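Local coordinates for nitrosopumilus output domain-containing protein (Pyrococcus horikoshii, PDB 2P9X) that is of unknown function but binds zinc and, as a Nitrosopumilus output domain family member, forms an all-helical domain that assembles into a tetramer, at residues 24-29 / 55-60; 29-32 / 38-41; 68-73 / 87-92. One frame throughout, in Å; residues are numbered along the deposited sequence.

Contact 1: 24-29 / 55-60; sequences EAVLEA and KLFGEY
Leu27, in the first half of helix 23-35, lies across from Leu56 at the end of helix 46-57, and their CA atoms, 7.8 Å apart, are the nearest backbone pair of the two segments. The main chains therefore keep their distance, and side chains fill the gap. Leu27 CD1 meets Leu56 CD2 at 3.9 Å, the two leucines crossing at a slant. In each of them CG is anti to the backbone N (chi1 180° in Leu27, 177° in Leu56); with the CB of Leu56 already aimed at the helix, its CD2 reaches far enough to come 4.1 Å from Leu27 CA as well. Val26 adds a second point of contact. Its CG1 approaches CZ of Phe57 at 4.2 Å, the side chains meeting at about a right angle and the methyl lying oblique to the ring. Within 55-60, Leu56 CG sits 3.5 Å above the plane of the Phe57 ring, over its centre, so the leucine is layered on the phenylalanine while also facing the other helix. Gly58 then breaks the run: with positive phi (104°) it ends helix 46-57 and takes the N-cap position of helix 59-76. The same part of helix 23-35 carries Glu24 and Glu28, zinc ligands in a structure of this protein, neither of which touches 55-60. Val26 and Leu56 also pack on His30 and Phe57, respectively, of the third subunit. The arrangement is a purely apolar packing of helix against helix end, placed beside a glycine-marked helix-to-helix junction and continuous with the subunit interface of this all-helical fold.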
loop_
_atom_site.group_PDB
_atom_site.type_symbol
_atom_site.label_atom_id
_atom_site.label_comp_id
_atom_site.label_asym_id
_atom_site.label_seq_id
_atom_site.Cartn_x
_atom_site.Cartn_y
_atom_site.Cartn_z
ATOM N N GLU A 24 10.854 -3.487 -9.689
ATOM C CA GLU A 24 11.324 -2.624 -10.770
ATOM C C GLU A 24 10.239 -2.474 -11.835
ATOM O O GLU A 24 9.917 -1.361 -12.257
ATOM C CB GLU A 24 12.595 -3.191 -11.408
ATOM C CG GLU A 24 13.244 -2.248 -12.422
ATOM C CD GLU A 24 14.435 -2.879 -13.117
ATOM O OE1 GLU A 24 14.739 -4.052 -12.832
ATOM O OE2 GLU A 24 15.065 -2.201 -13.952
ATOM N N ALA A 25 9.661 -3.595 -12.258
ATOM C CA ALA A 25 8.619 -3.549 -13.281
ATOM C C ALA A 25 7.384 -2.798 -12.806
ATOM O O ALA A 25 6.773 -2.043 -13.564
ATOM C CB ALA A 25 8.231 -4.957 -13.688
ATOM N N VAL A 26 7.003 -3.013 -11.552
ATOM C CA VAL A 26 5.823 -2.352 -11.012
ATOM C C VAL A 26 6.013 -0.843 -10.903
ATOM O O VAL A 26 5.168 -0.068 -11.361
ATOM C CB VAL A 26 5.453 -2.958 -9.640
ATOM C CG1 VAL A 26 4.384 -2.122 -8.949
ATOM C CG2 VAL A 26 4.948 -4.385 -9.850
ATOM N N LEU A 27 7.116 -0.411 -10.303
ATOM C CA LEU A 27 7.332 1.026 -10.179
ATOM C C LEU A 27 7.497 1.667 -11.555
ATOM O O LEU A 27 6.975 2.747 -11.806
ATOM C CB LEU A 27 8.562 1.319 -9.309
ATOM C CG LEU A 27 8.910 2.801 -9.103
ATOM C CD1 LEU A 27 7.711 3.585 -8.589
ATOM C CD2 LEU A 27 10.072 2.889 -8.111
ATOM N N GLU A 28 8.212 1.003 -12.456
ATOM C CA GLU A 28 8.403 1.575 -13.784
ATOM C C GLU A 28 7.091 1.681 -14.556
ATOM O O GLU A 28 6.879 2.635 -15.294
ATOM C CB GLU A 28 9.443 0.774 -14.561
ATOM C CG GLU A 28 10.843 1.289 -14.273
ATOM C CD GLU A 28 11.930 0.295 -14.568
ATOM O OE1 GLU A 28 11.621 -0.815 -15.052
ATOM O OE2 GLU A 28 13.106 0.621 -14.289
ATOM N N ALA A 29 6.201 0.714 -14.377
ATOM C CA ALA A 29 4.913 0.788 -15.063
ATOM C C ALA A 29 4.149 2.003 -14.546
ATOM O O ALA A 29 3.500 2.717 -15.309
ATOM C CB ALA A 29 4.108 -0.476 -14.809
ATOM N N LYS A 55 2.054 7.972 -4.368
ATOM C CA LYS A 55 0.771 7.704 -5.017
ATOM C C LYS A 55 0.595 6.217 -5.311
ATOM O O LYS A 55 -0.523 5.716 -5.383
ATOM C CB LYS A 55 0.639 8.518 -6.304
ATOM C CG LYS A 55 0.155 9.934 -6.048
ATOM C CD LYS A 55 0.326 10.830 -7.254
ATOM C CE LYS A 55 -0.144 12.242 -6.934
ATOM N NZ LYS A 55 0.099 13.175 -8.067
ATOM N N LEU A 56 1.703 5.503 -5.456
ATOM C CA LEU A 56 1.639 4.077 -5.733
ATOM C C LEU A 56 1.333 3.221 -4.506
ATOM O O LEU A 56 0.406 2.409 -4.521
ATOM C CB LEU A 56 2.962 3.615 -6.357
ATOM C CG LEU A 56 3.124 2.121 -6.653
ATOM C CD1 LEU A 56 2.030 1.637 -7.596
ATOM C CD2 LEU A 56 4.498 1.893 -7.274
ATOM N N PHE A 57 2.097 3.424 -3.435
ATOM C CA PHE A 57 1.949 2.623 -2.223
ATOM C C PHE A 57 1.607 3.375 -0.944
ATOM O O PHE A 57 1.427 2.750 0.095
ATOM C CB PHE A 57 3.244 1.853 -1.959
ATOM C CG PHE A 57 3.610 0.865 -3.031
ATOM C CD1 PHE A 57 2.754 -0.175 -3.360
ATOM C CD2 PHE A 57 4.854 0.938 -3.659
ATOM C CE1 PHE A 57 3.130 -1.143 -4.295
ATOM C CE2 PHE A 57 5.242 -0.025 -4.595
ATOM C CZ PHE A 57 4.378 -1.065 -4.910
ATOM N N GLY A 58 1.540 4.697 -1.008
ATOM C CA GLY A 58 1.252 5.461 0.192
ATOM C C GLY A 58 2.524 6.101 0.710
ATOM O O GLY A 58 3.618 5.735 0.285
ATOM N N GLU A 59 2.389 7.041 1.642
ATOM C CA GLU A 59 3.546 7.754 2.173
ATOM C C GLU A 59 4.465 6.940 3.078
ATOM O O GLU A 59 5.673 7.183 3.121
ATOM C CB GLU A 59 3.083 9.011 2.908
ATOM C CG GLU A 59 4.221 9.915 3.331
ATOM C CD GLU A 59 3.727 11.176 4.002
ATOM O OE1 GLU A 59 2.947 11.916 3.363
ATOM O OE2 GLU A 59 4.118 11.425 5.163
ATOM N N TYR A 60 3.903 5.982 3.804
ATOM C CA TYR A 60 4.708 5.147 4.685
ATOM C C TYR A 60 5.682 4.327 3.838
ATOM O O TYR A 60 6.881 4.263 4.124
ATOM C CB TYR A 60 3.804 4.228 5.511
ATOM C CG TYR A 60 2.887 4.989 6.445
ATOM C CD1 TYR A 60 3.402 5.702 7.524
ATOM C CD2 TYR A 60 1.510 5.043 6.217
ATOM C CE1 TYR A 60 2.576 6.457 8.355
ATOM C CE2 TYR A 60 0.673 5.799 7.042
ATOM C CZ TYR A 60 1.217 6.504 8.109
ATOM O OH TYR A 60 0.411 7.270 8.920
#

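Contact 2: 29-32 / 38-41; sequences AHLR and GIEL
Leu31 on helix 23-35 and Gly38 in the following loop bring their CA atoms within 6.0 Å, where the chain, having left the helix, folds back in a type I beta turn from Gly38 to Leu41. A CB on Gly38 would point away from the helix and run into Glu40 OE2. Leu31 does most of the touching, and its two methyls divide the work. CD1 rests 3.7 Å from Gly38 O, a contact of carbon with carbonyl, and 3.8 Å from Ile39 CD1. The CB of Ile39 points away from the helix, yet CG1 lies anti to the carbonyl carbon (chi1 -64°), which brings CD1 back to the leucine, and the two side chains cross at about a right angle. The other methyl, Leu31 CD2, faces Leu41 CD2 at a looser 4.3 Å. Charge lies nearby without joining in: Arg32 NH1 and Glu40 OE2 are 5.4 Å apart, too far for a salt bridge. Behind the contact, Phe49 of helix 46-57 packs on both Leu31 and Leu41, while Ile39 also reaches Ile12 and Leu16 of helix 3-19. The chain after helix 23-35 thus folds back through a type I beta turn that leads straight into helix 41-44 and sets its apolar residues against the helix just completed.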
loop_
_atom_site.group_PDB
_atom_site.type_symbol
_atom_site.label_atom_id
_atom_site.label_comp_id
_atom_site.label_asym_id
_atom_site.label_seq_id
_atom_site.Cartn_x
_atom_site.Cartn_y
_atom_site.Cartn_z
ATOM N N ALA A 29 6.201 0.714 -14.377
ATOM C CA ALA A 29 4.913 0.788 -15.063
ATOM C C ALA A 29 4.149 2.003 -14.546
ATOM O O ALA A 29 3.500 2.717 -15.309
ATOM C CB ALA A 29 4.108 -0.476 -14.809
ATOM N N HIS A 30 4.217 2.218 -13.236
ATOM C CA HIS A 30 3.548 3.347 -12.601
ATOM C C HIS A 30 4.109 4.682 -13.082
ATOM O O HIS A 30 3.358 5.583 -13.438
ATOM C CB HIS A 30 3.701 3.240 -11.087
ATOM C CG HIS A 30 3.134 4.402 -10.338
ATOM N ND1 HIS A 30 1.781 4.661 -10.274
ATOM C CD2 HIS A 30 3.736 5.362 -9.597
ATOM C CE1 HIS A 30 1.574 5.727 -9.522
ATOM N NE2 HIS A 30 2.745 6.172 -9.098
ATOM N N LEU A 31 5.430 4.813 -13.103
ATOM C CA LEU A 31 6.041 6.071 -13.544
ATOM C C LEU A 31 5.795 6.344 -15.017
ATOM O O LEU A 31 5.634 7.490 -15.423
ATOM C CB LEU A 31 7.550 6.063 -13.274
ATOM C CG LEU A 31 7.951 5.987 -11.798
ATOM C CD1 LEU A 31 9.468 5.839 -11.716
ATOM C CD2 LEU A 31 7.486 7.237 -11.052
ATOM N N ARG A 32 5.783 5.285 -15.818
ATOM C CA ARG A 32 5.557 5.414 -17.255
ATOM C C ARG A 32 4.139 5.890 -17.526
ATOM O O ARG A 32 3.921 6.831 -18.293
ATOM C CB ARG A 32 5.769 4.063 -17.942
ATOM C CG ARG A 32 5.833 4.114 -19.463
ATOM C CD ARG A 32 7.280 4.192 -19.945
ATOM N NE ARG A 32 7.697 5.550 -20.277
ATOM C CZ ARG A 32 8.963 5.951 -20.343
ATOM N NH1 ARG A 32 9.951 5.104 -20.093
ATOM N NH2 ARG A 32 9.240 7.198 -20.683
ATOM N N GLY A 38 11.008 7.438 -16.284
ATOM C CA GLY A 38 11.636 6.236 -15.765
ATOM C C GLY A 38 12.209 6.535 -14.389
ATOM O O GLY A 38 11.957 7.608 -13.829
ATOM N N ILE A 39 12.990 5.602 -13.850
ATOM C CA ILE A 39 13.588 5.749 -12.523
ATOM C C ILE A 39 14.540 6.936 -12.432
ATOM O O ILE A 39 14.811 7.445 -11.338
ATOM C CB ILE A 39 14.337 4.448 -12.109
ATOM C CG1 ILE A 39 13.336 3.298 -11.973
ATOM C CG2 ILE A 39 15.052 4.634 -10.771
ATOM C CD1 ILE A 39 12.330 3.504 -10.868
ATOM N N GLU A 40 15.039 7.380 -13.581
ATOM C CA GLU A 40 15.958 8.515 -13.612
ATOM C C GLU A 40 15.280 9.779 -13.078
ATOM O O GLU A 40 15.934 10.790 -12.819
ATOM C CB GLU A 40 16.461 8.749 -15.040
ATOM C CG GLU A 40 15.365 8.865 -16.090
ATOM C CD GLU A 40 14.878 7.519 -16.626
ATOM O OE1 GLU A 40 15.209 6.468 -16.035
ATOM O OE2 GLU A 40 14.166 7.523 -17.652
ATOM N N LEU A 41 13.960 9.724 -12.923
ATOM C CA LEU A 41 13.204 10.856 -12.397
ATOM C C LEU A 41 13.661 11.178 -10.977
ATOM O O LEU A 41 13.535 12.315 -10.520
ATOM C CB LEU A 41 11.706 10.528 -12.374
ATOM C CG LEU A 41 10.784 11.624 -11.829
ATOM C CD1 LEU A 41 10.827 12.837 -12.753
ATOM C CD2 LEU A 41 9.359 11.090 -11.727
#

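Contact 3: 68-73 / 87-92; sequences VIISKL and EELVSE
Leu89 leans from helix 86-97 toward helix 59-76, and its side chain can be followed atom by atom. CB points at the opposite helix but stops short of close contact; it sets the direction. CG, held anti to the backbone N (chi1 -175°), is the first atom to touch, 3.3 Å from Leu73 CD2. There the chain forks. CD1 turns to Leu73, again 3.3 Å from its CD2 and 4.2 Å from its CG. CD2, the busier branch, lies among Ile69, Ile70 and Leu73: it is 4.0 Å from Ile69 CG2, 4.2 Å from Ile70 CG1 and 3.3 Å from Leu73 CD2. One methyl of Leu73 thus meets three carbons of Leu89, the two side chains slanting across one another, whereas Ile70 and Leu89 slide past each other in opposite directions. The approaches of Leu73 CD2 to Leu89 CD2 and to Leu89 CG are tighter than ordinary van der Waals distances and may reflect local strain or a slightly imprecise placement of that methyl. With an alanine here in place of Leu89, CG and both methyls are gone, and Ile69, Ile70 and Leu73 would probably lose their shared partner, opening a gap between the helices. The short axes run in nearly the same direction, inclined by 26° and 10.9 Å apart at their closest, a separation which within these segments Leu89 spans. The packing continues around it, with Ile69 also on Ile12 of helix 3-19 and Leu73 on Ile93 of helix 86-97. Since only hydrocarbon meets across the segments, the join depends on shape and on exclusion of water, and owes nothing to charge pairing or polar direction.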
loop_
_atom_site.group_PDB
_atom_site.type_symbol
_atom_site.label_atom_id
_atom_site.label_comp_id
_atom_site.label_asym_id
_atom_site.label_seq_id
_atom_site.Cartn_x
_atom_site.Cartn_y
_atom_site.Cartn_z
ATOM N N VAL A 68 15.787 3.545 2.394
ATOM C CA VAL A 68 16.601 2.500 1.799
ATOM C C VAL A 68 17.523 3.069 0.717
ATOM O O VAL A 68 18.699 2.717 0.656
ATOM C CB VAL A 68 15.712 1.384 1.214
ATOM C CG1 VAL A 68 16.543 0.446 0.365
ATOM C CG2 VAL A 68 15.049 0.608 2.351
ATOM N N ILE A 69 17.006 3.966 -0.119
ATOM C CA ILE A 69 17.829 4.556 -1.172
ATOM C C ILE A 69 18.995 5.345 -0.580
ATOM O O ILE A 69 20.134 5.222 -1.033
ATOM C CB ILE A 69 17.001 5.499 -2.085
ATOM C CG1 ILE A 69 16.003 4.679 -2.905
ATOM C CG2 ILE A 69 17.933 6.291 -3.008
ATOM C CD1 ILE A 69 14.992 5.526 -3.666
ATOM N N ILE A 70 18.712 6.160 0.428
ATOM C CA ILE A 70 19.757 6.968 1.054
ATOM C C ILE A 70 20.839 6.080 1.652
ATOM O O ILE A 70 22.033 6.339 1.487
ATOM C CB ILE A 70 19.163 7.885 2.146
ATOM C CG1 ILE A 70 18.208 8.895 1.499
ATOM C CG2 ILE A 70 20.282 8.622 2.883
ATOM C CD1 ILE A 70 17.460 9.772 2.491
ATOM N N SER A 71 20.414 5.020 2.331
ATOM C CA SER A 71 21.344 4.083 2.954
ATOM C C SER A 71 22.236 3.399 1.918
ATOM O O SER A 71 23.441 3.244 2.130
ATOM C CB SER A 71 20.569 3.025 3.745
ATOM O OG SER A 71 19.966 3.591 4.894
ATOM N N LYS A 72 21.645 2.992 0.799
ATOM C CA LYS A 72 22.404 2.321 -0.252
ATOM C C LYS A 72 23.378 3.257 -0.952
ATOM O O LYS A 72 24.467 2.841 -1.349
ATOM C CB LYS A 72 21.460 1.714 -1.292
ATOM C CG LYS A 72 20.710 0.485 -0.820
ATOM C CD LYS A 72 21.655 -0.611 -0.365
ATOM C CE LYS A 72 20.882 -1.758 0.271
ATOM N NZ LYS A 72 21.694 -3.004 0.329
ATOM N N LEU A 73 22.990 4.516 -1.120
ATOM C CA LEU A 73 23.875 5.460 -1.786
ATOM C C LEU A 73 25.080 5.800 -0.910
ATOM O O LEU A 73 26.185 6.041 -1.378
ATOM C CB LEU A 73 23.078 6.728 -2.096
ATOM C CG LEU A 73 23.726 7.564 -3.202
ATOM C CD1 LEU A 73 23.891 6.784 -4.508
ATOM C CD2 LEU A 73 22.919 8.814 -3.547
ATOM N N GLU A 87 15.756 14.719 -1.853
ATOM C CA GLU A 87 16.108 16.028 -2.405
ATOM C C GLU A 87 17.497 16.436 -1.940
ATOM O O GLU A 87 18.312 16.914 -2.735
ATOM C CB GLU A 87 15.099 17.102 -1.982
ATOM C CG GLU A 87 13.744 16.961 -2.635
ATOM C CD GLU A 87 12.759 16.199 -1.775
ATOM O OE1 GLU A 87 13.188 15.305 -1.016
ATOM O OE2 GLU A 87 11.552 16.496 -1.868
ATOM N N GLU A 88 17.763 16.255 -0.651
ATOM C CA GLU A 88 19.073 16.591 -0.105
ATOM C C GLU A 88 20.130 15.662 -0.688
ATOM O O GLU A 88 21.273 16.068 -0.910
ATOM C CB GLU A 88 19.075 16.461 1.418
ATOM C CG GLU A 88 18.249 17.511 2.130
ATOM C CD GLU A 88 18.229 17.318 3.636
ATOM O OE1 GLU A 88 18.862 16.359 4.133
ATOM O OE2 GLU A 88 17.574 18.129 4.321
ATOM N N LEU A 89 19.746 14.409 -0.935
ATOM C CA LEU A 89 20.673 13.424 -1.485
ATOM C C LEU A 89 21.124 13.820 -2.888
ATOM O O LEU A 89 22.307 13.715 -3.223
ATOM C CB LEU A 89 20.017 12.039 -1.525
ATOM C CG LEU A 89 20.910 10.876 -1.970
ATOM C CD1 LEU A 89 21.989 10.621 -0.920
ATOM C CD2 LEU A 89 20.065 9.625 -2.186
ATOM N N VAL A 90 20.180 14.269 -3.709
ATOM C CA VAL A 90 20.495 14.685 -5.069
ATOM C C VAL A 90 21.359 15.939 -5.020
ATOM O O VAL A 90 22.303 16.086 -5.797
ATOM C CB VAL A 90 19.204 14.963 -5.876
ATOM C CG1 VAL A 90 19.542 15.605 -7.214
ATOM C CG2 VAL A 90 18.452 13.649 -6.097
ATOM N N SER A 91 21.032 16.839 -4.100
ATOM C CA SER A 91 21.794 18.073 -3.952
ATOM C C SER A 91 23.233 17.758 -3.573
ATOM O O SER A 91 24.167 18.355 -4.106
ATOM C CB SER A 91 21.159 18.968 -2.888
ATOM O OG SER A 91 19.917 19.475 -3.340
ATOM N N GLU A 92 23.407 16.816 -2.652
ATOM C CA GLU A 92 24.737 16.425 -2.211
ATOM C C GLU A 92 25.519 15.748 -3.328
ATOM O O GLU A 92 26.715 15.996 -3.498
ATOM C CB GLU A 92 24.642 15.508 -0.989
ATOM C CG GLU A 92 23.560 15.947 -0.007
ATOM C CD GLU A 92 24.033 15.965 1.434
ATOM O OE1 GLU A 92 25.261 15.914 1.660
ATOM O OE2 GLU A 92 23.175 16.048 2.341
#

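All three contacts are buried and apolar, so they differ in setting more than in chemistry. Contacts 1 and 2 share Ala29 and both draw on helix 23-35; their centres lie about 9 Å apart, and they touch through Leu27 and Ile39. Contact 3 sits on the opposite side of the chain's centre, about 18 Å, centre to centre, from either, and shares helix 59-76 with contact 1. Contact 1 is bordered by all three other subunits, so its apolar groups merge with the assembly interface. In contact 2 a backbone carbonyl and a turn join the packing, whereas contact 3, closer to the middle of the chain, sets two nearly parallel helices side by side.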